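Local coordinates for protein putative oxidoreductase (Yersinia pestis, PDB 3KUX) that probably acts as an NAD(P)-dependent oxidoreductase, pairing a nucleotide-binding Rossmann domain with a C-terminal alpha/beta domain, its substrate not being established, at residues L83-L88 with N108-H113; Y150-F155 with R240-G245; G193-L198 with L346-K351; T197-L202 with I337-Q342; D213-V218 with L228-L233. One frame throughout, in Å; residues are numbered along the deposited sequence.

Contact 1 (L83-L88 with N108-H113)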
# COMPACT_ATOMS: atom_id res chain seq x y z
N LEU A 83 -10.80 0.98 -17.31
CA LEU A 83 -9.46 1.33 -17.76
C LEU A 83 -8.53 0.12 -17.75
O LEU A 83 -7.80 -0.12 -18.72
CB LEU A 83 -8.87 2.46 -16.91
CG LEU A 83 -9.63 3.78 -16.90
CD1 LEU A 83 -8.93 4.80 -16.01
CD2 LEU A 83 -9.79 4.33 -18.32
N ALA A 84 -8.56 -0.63 -16.66
CA ALA A 84 -7.75 -1.84 -16.54
C ALA A 84 -8.03 -2.80 -17.70
O ALA A 84 -7.11 -3.25 -18.38
CB ALA A 84 -7.99 -2.51 -15.20
N GLN A 85 -9.30 -3.12 -17.92
CA GLN A 85 -9.68 -3.99 -19.02
C GLN A 85 -9.14 -3.45 -20.34
O GLN A 85 -8.40 -4.14 -21.05
CB GLN A 85 -11.20 -4.15 -19.11
CG GLN A 85 -11.77 -5.13 -18.10
CD GLN A 85 -11.66 -6.57 -18.55
OE1 GLN A 85 -11.05 -7.41 -17.88
NE2 GLN A 85 -12.25 -6.88 -19.70
N SER A 86 -9.50 -2.22 -20.66
CA SER A 86 -9.03 -1.59 -21.89
C SER A 86 -7.52 -1.77 -22.04
O SER A 86 -7.03 -2.07 -23.13
CB SER A 86 -9.38 -0.09 -21.89
OG SER A 86 -10.78 0.12 -21.95
N ALA A 87 -6.80 -1.61 -20.94
CA ALA A 87 -5.34 -1.69 -20.95
C ALA A 87 -4.84 -3.09 -21.28
O ALA A 87 -3.96 -3.27 -22.13
CB ALA A 87 -4.77 -1.22 -19.63
N LEU A 88 -5.40 -4.09 -20.60
CA LEU A 88 -5.03 -5.47 -20.84
C LEU A 88 -5.42 -5.88 -22.25
O LEU A 88 -4.72 -6.67 -22.90
CB LEU A 88 -5.70 -6.40 -19.82
CG LEU A 88 -5.20 -6.30 -18.38
CD1 LEU A 88 -6.06 -7.16 -17.47
CD2 LEU A 88 -3.75 -6.71 -18.29
N ASN A 108 -11.00 -10.36 -9.86
CA ASN A 108 -10.70 -11.68 -10.39
C ASN A 108 -10.72 -11.73 -11.91
O ASN A 108 -9.91 -12.42 -12.54
CB ASN A 108 -11.66 -12.71 -9.81
CG ASN A 108 -11.36 -13.03 -8.36
OD1 ASN A 108 -10.32 -13.62 -8.05
ND2 ASN A 108 -12.25 -12.64 -7.47
N ALA A 109 -11.66 -11.00 -12.51
CA ALA A 109 -11.74 -10.92 -13.96
C ALA A 109 -10.42 -10.41 -14.54
O ALA A 109 -9.88 -11.00 -15.47
CB ALA A 109 -12.89 -10.01 -14.37
N LEU A 110 -9.91 -9.32 -13.96
CA LEU A 110 -8.62 -8.77 -14.37
C LEU A 110 -7.49 -9.77 -14.14
O LEU A 110 -6.61 -9.93 -14.98
CB LEU A 110 -8.34 -7.48 -13.62
CG LEU A 110 -9.31 -6.33 -13.84
CD1 LEU A 110 -8.94 -5.15 -12.94
CD2 LEU A 110 -9.32 -5.91 -15.31
N LYS A 111 -7.53 -10.44 -12.99
CA LYS A 111 -6.55 -11.46 -12.64
C LYS A 111 -6.49 -12.55 -13.71
O LYS A 111 -5.42 -13.07 -14.02
CB LYS A 111 -6.90 -12.07 -11.27
CG LYS A 111 -6.28 -13.43 -10.98
CD LYS A 111 -4.77 -13.33 -10.83
CE LYS A 111 -4.14 -14.70 -10.55
NZ LYS A 111 -4.14 -15.59 -11.75
N GLU A 112 -7.65 -12.90 -14.27
CA GLU A 112 -7.74 -13.93 -15.30
C GLU A 112 -7.39 -13.38 -16.68
O GLU A 112 -6.54 -13.93 -17.38
CB GLU A 112 -9.15 -14.52 -15.34
CG GLU A 112 -9.57 -15.24 -14.08
CD GLU A 112 -11.01 -15.72 -14.15
OE1 GLU A 112 -11.57 -15.77 -15.27
OE2 GLU A 112 -11.59 -16.03 -13.08
N HIS A 113 -8.06 -12.30 -17.06
CA HIS A 113 -7.82 -11.67 -18.35
C HIS A 113 -6.34 -11.36 -18.52
O HIS A 113 -5.77 -11.56 -19.60
CB HIS A 113 -8.68 -10.41 -18.47
CG HIS A 113 -8.42 -9.60 -19.70
ND1 HIS A 113 -8.90 -8.32 -19.86
CD2 HIS A 113 -7.72 -9.88 -20.83
CE1 HIS A 113 -8.51 -7.85 -21.04
NE2 HIS A 113 -7.79 -8.78 -21.64
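Two neighbouring helices of the NAD-binding Rossmann fold, 80-89 and 104-116, pack side by side through Q85 and L88 on one and L110 and H113 on the other. Their axes run almost parallel, 7° apart, with a closest approach of 10.4 Å. The one hydrogen bond across the seam runs from H113 ND1 to Q85 OE1 (3.1 Å, 158° at the hydrogen). The oxygen lies in the imidazole plane, whereas the ring nitrogen sits well above the plane of the amide, and the two flat groups are strongly twisted against each other. A bend at chi2 (-82°) turns the Q85 side chain across toward helix 104-116 and brings its amide to the ring edge. L88 covers one face of the same imidazole, its CB 3.7 Å from the ring centroid in a CH-pi contact. Deeper in the seam, L110 points both methyls at helix 80-89: CD1 lies 3.6 Å from A84 CB, and CD2 is 4.1 Å from L88 CD1. L88 also leans on V94 of strand 93-96, which lies between these helices in sequence. Parallel helices flanking a parallel sheet in this way are characteristic of successive beta-alpha-beta crossovers in a Rossmann domain.

Contact 2 (Y150-F155 with R240-G245); sequences YFESHF and RYIVHG
R240, I242 and H244 make polar links to strand 148-156. E152 and I242 form an antiparallel hydrogen-bonded pair, E152 N to I242 O at 2.8 Å and I242 N to E152 O at 2.9 Å. H244 N bonds Y150 O (3.1 Å) in the next such pair, and on the other side H154 N bonds R240 O (2.9 Å). The R240 side chain then bends at chi2 (76°), doubling back so that NH1 donates to S153 OG (2.6 Å). F155 stacks on one face of the guanidinium, with CZ of R240 4.2 Å from the ring centroid as a cation-pi pair, and over the opposite face, toward its rim, lies Y241 CE1. S153 holds the group at its edge, and D132 offers a long, weak ion pair. The E152 carboxylate is gripped twice, by Y150 OH at OE2 and by H154 NE2 at OE1, the latter through the anti lone pair. Apolar contacts fill the other side of the sheet, where F151 presents its edge to V243, CD1 to CG2 3.7 Å, and meets the Y241 ring obliquely. That F151, S153 and Y241 side packs against helices 131-142 and 176-192, while the other edge of strand 148-156 bonds strand 224-231 in parallel.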
# COMPACT_ATOMS: atom_id res chain seq x y z
N TYR A 150 1.72 -11.43 19.67
CA TYR A 150 0.88 -10.24 19.59
C TYR A 150 1.44 -9.22 18.62
O TYR A 150 2.64 -8.92 18.65
CB TYR A 150 0.76 -9.60 20.98
CG TYR A 150 -0.26 -8.48 21.07
CD1 TYR A 150 -1.62 -8.76 21.15
CD2 TYR A 150 0.14 -7.15 21.08
CE1 TYR A 150 -2.56 -7.73 21.23
CE2 TYR A 150 -0.79 -6.12 21.17
CZ TYR A 150 -2.14 -6.42 21.25
OH TYR A 150 -3.06 -5.42 21.33
N PHE A 151 0.58 -8.68 17.76
CA PHE A 151 0.99 -7.63 16.84
C PHE A 151 -0.06 -6.52 16.78
O PHE A 151 -1.21 -6.76 16.43
CB PHE A 151 1.24 -8.21 15.45
CG PHE A 151 1.59 -7.18 14.40
CD1 PHE A 151 2.78 -6.46 14.48
CD2 PHE A 151 0.75 -6.96 13.32
CE1 PHE A 151 3.10 -5.52 13.51
CE2 PHE A 151 1.07 -6.02 12.34
CZ PHE A 151 2.25 -5.30 12.43
N GLU A 152 0.36 -5.31 17.14
CA GLU A 152 -0.55 -4.17 17.15
C GLU A 152 -0.05 -3.07 16.23
O GLU A 152 1.09 -2.62 16.33
CB GLU A 152 -0.74 -3.65 18.57
CG GLU A 152 -1.78 -2.54 18.70
CD GLU A 152 -2.23 -2.33 20.14
OE1 GLU A 152 -2.94 -1.33 20.40
OE2 GLU A 152 -1.90 -3.16 21.00
N SER A 153 -0.92 -2.64 15.32
CA SER A 153 -0.54 -1.69 14.28
C SER A 153 -1.59 -0.57 14.20
O SER A 153 -2.76 -0.85 13.94
CB SER A 153 -0.43 -2.42 12.94
OG SER A 153 -0.13 -1.53 11.88
N HIS A 154 -1.16 0.67 14.44
CA HIS A 154 -2.06 1.83 14.42
C HIS A 154 -1.72 2.87 13.35
O HIS A 154 -0.56 3.04 12.99
CB HIS A 154 -2.02 2.57 15.76
CG HIS A 154 -2.67 1.84 16.90
ND1 HIS A 154 -3.66 2.41 17.67
CD2 HIS A 154 -2.44 0.61 17.41
CE1 HIS A 154 -4.02 1.55 18.61
NE2 HIS A 154 -3.30 0.45 18.47
N PHE A 155 -2.75 3.56 12.87
CA PHE A 155 -2.58 4.83 12.18
C PHE A 155 -3.50 5.87 12.81
O PHE A 155 -4.48 6.30 12.20
CB PHE A 155 -2.87 4.71 10.69
CG PHE A 155 -1.66 4.45 9.86
CD1 PHE A 155 -0.45 5.06 10.17
CD2 PHE A 155 -1.72 3.62 8.76
CE1 PHE A 155 0.68 4.83 9.41
CE2 PHE A 155 -0.59 3.37 7.99
CZ PHE A 155 0.61 3.98 8.32
N ARG A 240 3.17 3.19 16.53
CA ARG A 240 2.87 2.66 15.20
C ARG A 240 2.74 1.15 15.31
O ARG A 240 1.71 0.57 14.94
CB ARG A 240 3.96 3.06 14.21
CG ARG A 240 3.89 2.34 12.85
CD ARG A 240 2.79 2.90 11.94
NE ARG A 240 2.60 2.04 10.78
CZ ARG A 240 1.69 1.07 10.70
NH1 ARG A 240 0.87 0.82 11.71
NH2 ARG A 240 1.60 0.33 9.60
N TYR A 241 3.77 0.51 15.86
CA TYR A 241 3.77 -0.92 16.10
C TYR A 241 4.02 -1.24 17.57
O TYR A 241 4.84 -0.59 18.23
CB TYR A 241 4.87 -1.62 15.31
CG TYR A 241 4.72 -1.64 13.80
CD1 TYR A 241 3.48 -1.81 13.20
CD2 TYR A 241 5.84 -1.54 12.98
CE1 TYR A 241 3.36 -1.84 11.82
CE2 TYR A 241 5.73 -1.57 11.61
CZ TYR A 241 4.49 -1.72 11.03
OH TYR A 241 4.38 -1.75 9.67
N ILE A 242 3.33 -2.26 18.06
CA ILE A 242 3.62 -2.86 19.36
C ILE A 242 3.66 -4.37 19.14
O ILE A 242 2.67 -4.97 18.73
CB ILE A 242 2.53 -2.53 20.39
CG1 ILE A 242 2.57 -1.04 20.74
CG2 ILE A 242 2.70 -3.39 21.64
CD1 ILE A 242 1.37 -0.58 21.53
N VAL A 243 4.81 -4.98 19.39
CA VAL A 243 4.98 -6.40 19.09
C VAL A 243 5.52 -7.15 20.30
O VAL A 243 6.59 -6.83 20.81
CB VAL A 243 5.94 -6.60 17.91
CG1 VAL A 243 5.94 -8.04 17.45
CG2 VAL A 243 5.57 -5.68 16.76
N HIS A 244 4.78 -8.16 20.76
CA HIS A 244 5.21 -8.95 21.91
C HIS A 244 5.58 -10.38 21.51
O HIS A 244 4.82 -11.06 20.82
CB HIS A 244 4.14 -8.98 23.00
CG HIS A 244 3.83 -7.64 23.59
ND1 HIS A 244 4.80 -6.78 24.05
CD2 HIS A 244 2.64 -7.01 23.80
CE1 HIS A 244 4.23 -5.68 24.50
NE2 HIS A 244 2.93 -5.80 24.36
N GLY A 245 6.75 -10.82 21.96
CA GLY A 245 7.17 -12.20 21.75
C GLY A 245 7.37 -12.86 23.09
O GLY A 245 7.23 -12.21 24.13

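Contact 3 (G193-L198 with L346-K351)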
# COMPACT_ATOMS: atom_id res chain seq x y z
N GLY A 193 0.46 -14.41 7.60
CA GLY A 193 -0.47 -15.16 6.77
C GLY A 193 -1.91 -14.91 7.18
O GLY A 193 -2.22 -13.92 7.83
N LEU A 194 -2.80 -15.82 6.79
CA LEU A 194 -4.23 -15.65 7.02
C LEU A 194 -4.63 -16.00 8.44
O LEU A 194 -4.15 -16.98 9.00
CB LEU A 194 -5.02 -16.53 6.06
CG LEU A 194 -5.03 -16.09 4.61
CD1 LEU A 194 -5.56 -17.21 3.73
CD2 LEU A 194 -5.87 -14.82 4.45
N PRO A 195 -5.51 -15.19 9.03
CA PRO A 195 -6.04 -15.48 10.36
C PRO A 195 -7.13 -16.55 10.29
O PRO A 195 -7.48 -16.98 9.19
CB PRO A 195 -6.64 -14.14 10.79
CG PRO A 195 -7.07 -13.52 9.51
CD PRO A 195 -6.09 -13.97 8.46
N GLU A 196 -7.65 -16.96 11.44
CA GLU A 196 -8.79 -17.87 11.47
C GLU A 196 -10.09 -17.08 11.46
O GLU A 196 -11.04 -17.43 10.76
CB GLU A 196 -8.72 -18.79 12.68
CG GLU A 196 -7.55 -19.78 12.64
CD GLU A 196 -7.63 -20.84 13.74
OE1 GLU A 196 -7.79 -20.47 14.92
OE2 GLU A 196 -7.53 -22.05 13.41
N THR A 197 -10.13 -15.99 12.23
CA THR A 197 -11.29 -15.11 12.23
C THR A 197 -10.88 -13.65 12.16
O THR A 197 -9.81 -13.27 12.64
CB THR A 197 -12.13 -15.30 13.50
OG1 THR A 197 -11.37 -14.89 14.64
CG2 THR A 197 -12.53 -16.75 13.66
N LEU A 198 -11.75 -12.83 11.58
CA LEU A 198 -11.58 -11.38 11.55
C LEU A 198 -12.75 -10.71 12.25
O LEU A 198 -13.90 -10.93 11.87
CB LEU A 198 -11.49 -10.89 10.11
CG LEU A 198 -11.59 -9.37 9.94
CD1 LEU A 198 -10.33 -8.70 10.45
CD2 LEU A 198 -11.83 -9.01 8.49
N LEU A 346 -15.88 -13.13 12.22
CA LEU A 346 -16.25 -14.03 11.13
C LEU A 346 -15.04 -14.83 10.67
O LEU A 346 -13.91 -14.35 10.73
CB LEU A 346 -16.85 -13.26 9.96
CG LEU A 346 -18.23 -12.64 10.23
CD1 LEU A 346 -18.62 -11.66 9.13
CD2 LEU A 346 -19.29 -13.73 10.37
N PRO A 347 -15.27 -16.07 10.20
CA PRO A 347 -14.18 -16.93 9.78
C PRO A 347 -13.76 -16.67 8.34
O PRO A 347 -14.61 -16.36 7.50
CB PRO A 347 -14.78 -18.33 9.90
CG PRO A 347 -16.22 -18.13 9.63
CD PRO A 347 -16.57 -16.75 10.14
N ILE A 348 -12.47 -16.78 8.07
CA ILE A 348 -11.94 -16.78 6.72
C ILE A 348 -12.17 -18.15 6.10
O ILE A 348 -11.90 -19.17 6.74
CB ILE A 348 -10.43 -16.48 6.71
CG1 ILE A 348 -10.17 -15.00 7.02
CG2 ILE A 348 -9.81 -16.87 5.38
CD1 ILE A 348 -10.55 -14.60 8.42
N ILE A 349 -12.67 -18.18 4.87
CA ILE A 349 -12.98 -19.45 4.20
C ILE A 349 -12.50 -19.49 2.75
O ILE A 349 -11.86 -18.55 2.27
CB ILE A 349 -14.51 -19.73 4.22
CG1 ILE A 349 -15.17 -19.14 5.47
CG2 ILE A 349 -14.78 -21.23 4.10
CD1 ILE A 349 -16.68 -19.03 5.38
N ALA A 350 -12.81 -20.60 2.07
CA ALA A 350 -12.56 -20.75 0.64
C ALA A 350 -11.09 -20.60 0.22
O ALA A 350 -10.78 -19.82 -0.68
CB ALA A 350 -13.45 -19.80 -0.17
N LYS A 351 -10.21 -21.35 0.87
CA LYS A 351 -8.78 -21.29 0.56
C LYS A 351 -8.35 -22.45 -0.34
O LYS A 351 -8.41 -23.61 0.07
CB LYS A 351 -7.95 -21.25 1.84
CG LYS A 351 -8.33 -20.13 2.80
CD LYS A 351 -7.50 -20.16 4.08
CE LYS A 351 -7.64 -21.49 4.81
NZ LYS A 351 -9.04 -21.75 5.24
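T197 and L198 pair with P347 and L346 at the edge of the large C-terminal sheet, where the short strand 346-347 lies antiparallel to strand 197-203. The close-knit part is this backbone seam. L198 and L346 form a hydrogen-bonded pair, L198 N to L346 O at 2.8 Å and L346 N to L198 O at 3.0 Å, the first with its donor nearly along the C=O axis. T197 and P347 form the non-hydrogen-bonded pair beside it. Just past the short strand, I348 N reaches E196 O (3.1 Å) from above the carbonyl plane, carrying the pairing one step further. The I348 side chain turns toward segment 193-198, its CG1 lying beside the backbone N (chi1 -73°). It crosses P195 at about a right angle, I348 CD1 lying 3.8 Å from P195 CG and also nearing L198 CB (4.2 Å). L332 of helix 323-342 packs on I348, and L219 of strand 214-221 on both P195 and L198. Toward solvent the grip relaxes: E196 has its CB directed away from the C-terminal tail, P347 is exposed, and the tail returns only at K351. There the aliphatic part of the lysine runs antiparallel past L194, with K351 CD 3.5 Å from L194 CD1.

Contact 4 (T197-L202 with I337-Q342)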
# COMPACT_ATOMS: atom_id res chain seq x y z
N THR A 197 -10.13 -15.99 12.23
CA THR A 197 -11.29 -15.11 12.23
C THR A 197 -10.88 -13.65 12.16
O THR A 197 -9.81 -13.27 12.64
CB THR A 197 -12.13 -15.30 13.50
OG1 THR A 197 -11.37 -14.89 14.64
CG2 THR A 197 -12.53 -16.75 13.66
N LEU A 198 -11.75 -12.83 11.58
CA LEU A 198 -11.58 -11.38 11.55
C LEU A 198 -12.75 -10.71 12.25
O LEU A 198 -13.90 -10.93 11.87
CB LEU A 198 -11.49 -10.89 10.11
CG LEU A 198 -11.59 -9.37 9.94
CD1 LEU A 198 -10.33 -8.70 10.45
CD2 LEU A 198 -11.83 -9.01 8.49
N ASN A 199 -12.47 -9.91 13.27
CA ASN A 199 -13.52 -9.17 13.98
C ASN A 199 -13.30 -7.67 13.90
O ASN A 199 -12.34 -7.15 14.46
CB ASN A 199 -13.57 -9.60 15.44
CG ASN A 199 -14.82 -9.09 16.15
OD1 ASN A 199 -15.70 -8.48 15.54
ND2 ASN A 199 -14.90 -9.35 17.45
N VAL A 200 -14.19 -6.97 13.21
CA VAL A 200 -13.99 -5.54 12.99
C VAL A 200 -15.07 -4.68 13.62
O VAL A 200 -16.25 -4.97 13.53
CB VAL A 200 -13.88 -5.21 11.50
CG1 VAL A 200 -13.83 -3.71 11.30
CG2 VAL A 200 -12.65 -5.89 10.90
N ASP A 201 -14.63 -3.60 14.25
CA ASP A 201 -15.55 -2.64 14.85
C ASP A 201 -15.36 -1.29 14.18
O ASP A 201 -14.37 -0.60 14.44
CB ASP A 201 -15.29 -2.53 16.36
CG ASP A 201 -16.02 -1.36 17.00
OD1 ASP A 201 -15.44 -0.72 17.91
OD2 ASP A 201 -17.17 -1.07 16.59
N LEU A 202 -16.29 -0.92 13.31
CA LEU A 202 -16.22 0.37 12.63
C LEU A 202 -16.92 1.43 13.46
O LEU A 202 -17.83 1.13 14.23
CB LEU A 202 -16.85 0.27 11.24
CG LEU A 202 -16.16 -0.71 10.28
CD1 LEU A 202 -16.80 -0.67 8.91
CD2 LEU A 202 -14.65 -0.43 10.18
N ILE A 337 -16.47 -5.39 6.86
CA ILE A 337 -17.80 -4.80 6.77
C ILE A 337 -18.86 -5.75 7.28
O ILE A 337 -19.72 -5.36 8.07
CB ILE A 337 -18.16 -4.43 5.32
CG1 ILE A 337 -17.13 -3.47 4.72
CG2 ILE A 337 -19.57 -3.84 5.24
CD1 ILE A 337 -17.16 -2.10 5.34
N ALA A 338 -18.82 -7.00 6.82
CA ALA A 338 -19.79 -8.00 7.25
C ALA A 338 -19.68 -8.20 8.75
O ALA A 338 -20.68 -8.14 9.47
CB ALA A 338 -19.56 -9.31 6.52
N SER A 339 -18.45 -8.44 9.21
CA SER A 339 -18.19 -8.66 10.63
C SER A 339 -18.74 -7.53 11.47
O SER A 339 -19.31 -7.75 12.54
CB SER A 339 -16.69 -8.81 10.89
OG SER A 339 -16.37 -8.48 12.24
N ASP A 340 -18.58 -6.31 10.98
CA ASP A 340 -19.08 -5.15 11.70
C ASP A 340 -20.60 -5.15 11.72
O ASP A 340 -21.21 -4.81 12.74
CB ASP A 340 -18.56 -3.86 11.08
CG ASP A 340 -19.12 -2.64 11.77
OD1 ASP A 340 -18.72 -2.38 12.92
OD2 ASP A 340 -19.96 -1.94 11.16
N GLN A 341 -21.21 -5.51 10.60
CA GLN A 341 -22.66 -5.55 10.51
C GLN A 341 -23.24 -6.55 11.51
O GLN A 341 -24.29 -6.30 12.11
CB GLN A 341 -23.09 -5.92 9.09
CG GLN A 341 -22.74 -4.88 8.06
CD GLN A 341 -22.90 -5.39 6.65
OE1 GLN A 341 -22.88 -4.62 5.69
NE2 GLN A 341 -23.06 -6.70 6.51
N GLN A 342 -22.55 -7.67 11.69
CA GLN A 342 -23.03 -8.72 12.58
C GLN A 342 -22.44 -8.61 13.98
O GLN A 342 -22.85 -9.32 14.89
CB GLN A 342 -22.71 -10.10 12.00
CG GLN A 342 -23.18 -10.32 10.56
CD GLN A 342 -22.70 -11.65 9.98
OE1 GLN A 342 -22.50 -12.63 10.71
NE2 GLN A 342 -22.51 -11.68 8.67
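S339 and D340, near the end of helix 323-342, turn their polar groups to the edge of strand 197-203 and take up two successive outward-facing N-H groups. In both residues the polar branch is swung opposite the backbone N, chi1 being 156° in S339 and 177° in D340, and each side chain thereby reaches out from the helix to the strand. S339 OG accepts from V200 N at 2.8 Å in a nearly straight bond (171°), and the hydroxyl is also bound to K344 O. D340 OD1 receives L202 N at 2.9 Å, the donor approaching from above the carboxylate plane. The same carboxylate lies across L202, its CG 3.8 Å from L202 CG. L202 CD1 touches I337 CD1 (3.9 Å). The isoleucine CB starts away from the strand, and a bend at chi2 helps bring its end methyl back to it. W177 of helix 176-192 packs on V200, L202 and I337. D201 OD2 comes within 4.2 Å of D340 OD1, a like-charged approach probably eased by K343, which forms a salt bridge with D340 and a long, weak ion pair with D201. Chemically, then, serine and aspartate side chains replace a neighbouring strand's carbonyls as acceptors for the V200 and L202 amides.

Contact 5 (D213-V218 with L228-L233)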
# COMPACT_ATOMS: atom_id res chain seq x y z
N ASP A 213 -14.82 6.92 10.62
CA ASP A 213 -13.66 7.69 11.04
C ASP A 213 -12.92 6.97 12.16
O ASP A 213 -12.08 7.56 12.84
CB ASP A 213 -14.08 9.09 11.51
CG ASP A 213 -14.82 9.06 12.85
OD1 ASP A 213 -14.63 8.09 13.62
OD2 ASP A 213 -15.58 10.01 13.14
N TYR A 214 -13.24 5.69 12.35
CA TYR A 214 -12.65 4.88 13.40
C TYR A 214 -12.79 3.40 13.04
O TYR A 214 -13.84 2.98 12.55
CB TYR A 214 -13.35 5.15 14.73
CG TYR A 214 -13.02 4.17 15.85
CD1 TYR A 214 -12.04 4.45 16.79
CD2 TYR A 214 -13.72 2.97 15.98
CE1 TYR A 214 -11.74 3.56 17.81
CE2 TYR A 214 -13.43 2.08 17.00
CZ TYR A 214 -12.45 2.38 17.91
OH TYR A 214 -12.16 1.49 18.93
N PHE A 215 -11.74 2.62 13.28
CA PHE A 215 -11.86 1.17 13.14
C PHE A 215 -10.87 0.42 14.01
O PHE A 215 -9.72 0.84 14.17
CB PHE A 215 -11.76 0.72 11.67
CG PHE A 215 -10.36 0.66 11.13
CD1 PHE A 215 -9.48 -0.32 11.56
CD2 PHE A 215 -9.94 1.55 10.16
CE1 PHE A 215 -8.19 -0.38 11.05
CE2 PHE A 215 -8.65 1.49 9.64
CZ PHE A 215 -7.78 0.52 10.09
N HIS A 216 -11.33 -0.69 14.57
CA HIS A 216 -10.52 -1.52 15.46
C HIS A 216 -10.71 -2.98 15.05
O HIS A 216 -11.77 -3.56 15.28
CB HIS A 216 -10.97 -1.29 16.90
CG HIS A 216 -10.08 -1.92 17.93
ND1 HIS A 216 -10.42 -3.06 18.62
CD2 HIS A 216 -8.86 -1.54 18.39
CE1 HIS A 216 -9.45 -3.37 19.46
NE2 HIS A 216 -8.49 -2.47 19.34
N ALA A 217 -9.70 -3.56 14.41
CA ALA A 217 -9.81 -4.92 13.88
C ALA A 217 -8.95 -5.90 14.65
O ALA A 217 -7.80 -5.61 14.97
CB ALA A 217 -9.42 -4.95 12.42
N VAL A 218 -9.52 -7.06 14.94
CA VAL A 218 -8.79 -8.13 15.59
C VAL A 218 -8.73 -9.36 14.69
O VAL A 218 -9.77 -9.92 14.33
CB VAL A 218 -9.45 -8.53 16.92
CG1 VAL A 218 -8.74 -9.73 17.53
CG2 VAL A 218 -9.46 -7.36 17.89
N LEU A 228 -5.36 -4.29 14.46
CA LEU A 228 -5.18 -3.18 13.54
C LEU A 228 -6.15 -2.08 13.94
O LEU A 228 -7.33 -2.34 14.15
CB LEU A 228 -5.46 -3.61 12.10
CG LEU A 228 -4.89 -4.96 11.65
CD1 LEU A 228 -5.23 -5.22 10.18
CD2 LEU A 228 -3.38 -5.03 11.87
N HIS A 229 -5.67 -0.84 14.02
CA HIS A 229 -6.47 0.23 14.59
C HIS A 229 -6.20 1.58 13.94
O HIS A 229 -5.05 1.92 13.64
CB HIS A 229 -6.20 0.31 16.10
CG HIS A 229 -7.06 1.30 16.82
ND1 HIS A 229 -7.93 0.94 17.83
CD2 HIS A 229 -7.20 2.64 16.67
CE1 HIS A 229 -8.56 2.01 18.27
NE2 HIS A 229 -8.13 3.06 17.59
N SER A 230 -7.25 2.36 13.71
CA SER A 230 -7.07 3.73 13.25
C SER A 230 -8.15 4.67 13.80
O SER A 230 -9.22 4.21 14.22
CB SER A 230 -7.03 3.79 11.72
OG SER A 230 -6.49 5.02 11.29
N THR A 231 -7.86 5.97 13.79
CA THR A 231 -8.78 6.96 14.32
C THR A 231 -8.36 8.37 13.89
O THR A 231 -7.19 8.61 13.60
CB THR A 231 -8.83 6.90 15.85
OG1 THR A 231 -9.80 7.84 16.35
CG2 THR A 231 -7.47 7.23 16.44
N VAL A 232 -9.32 9.30 13.85
CA VAL A 232 -9.04 10.70 13.52
C VAL A 232 -9.11 11.60 14.74
O VAL A 232 -8.96 12.81 14.64
CB VAL A 232 -10.00 11.26 12.45
CG1 VAL A 232 -9.84 10.51 11.14
CG2 VAL A 232 -11.45 11.20 12.94
N LEU A 233 -9.37 11.00 15.90
CA LEU A 233 -9.40 11.75 17.15
C LEU A 233 -8.40 11.20 18.15
O LEU A 233 -8.77 10.59 19.15
CB LEU A 233 -10.80 11.72 17.75
CG LEU A 233 -11.83 12.62 17.08
CD1 LEU A 233 -13.15 12.52 17.83
CD2 LEU A 233 -11.33 14.05 17.04
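The F215 ring carries S230 over one face, with S230 CB 4.0 Å from its centroid in a CH-pi contact, and L228 O at its edge. A chi1 of 80° sets F215 CG between the backbone N and carbonyl carbon, which tilts the ring over strand 224-231. On the other side of the hairpin Y214, H216 and H229 form an aromatic cluster. F215 O sits above a face of the H229 imidazole, off toward its rim. The Y214 and H229 planes are 88° apart, but the approach is oblique, Y214 CE1 lying 3.6 Å from H229 CE1. The backbones pair as antiparallel strands: S230 N to F215 O (2.9 Å) and F215 N to S230 O (3.1 Å) close one hydrogen-bonded pair, and A217 N to L228 O (2.7 Å) with L228 N to A217 O (2.8 Å) the next. At the end of the pairing, T231 OG1 accepts L233 N in an ST turn. Helix 176-192 covers the F215 side, W177 meeting that ring edge-to-face. Strand 197-203 pairs with the outer edge of strand 214-221, and strand 148-156 with that of 224-231, where H154 stacks on H229 and F155 O bonds S230 OG.

In the fold
Contacts 2 to 5 all belong to the large mixed sheet of the C-terminal domain, whereas contact 1 lies in the Rossmann domain, its centre 26 Å from that of contact 3 and 36 Å from that of contact 2. Contacts 3 and 4 share T197 and L198, and L346 packs on A338 and S339 between them. Contact 5 links the series: N199 O bonds V218 N on the contact 4 side, and S153 O bonds H229 N on the contact 2 side. Contacts 2 and 3 touch nowhere, their nearest atoms being about 9 Å apart. As in related two-domain oxidoreductases, the nucleotide would probably bind the Rossmann domain.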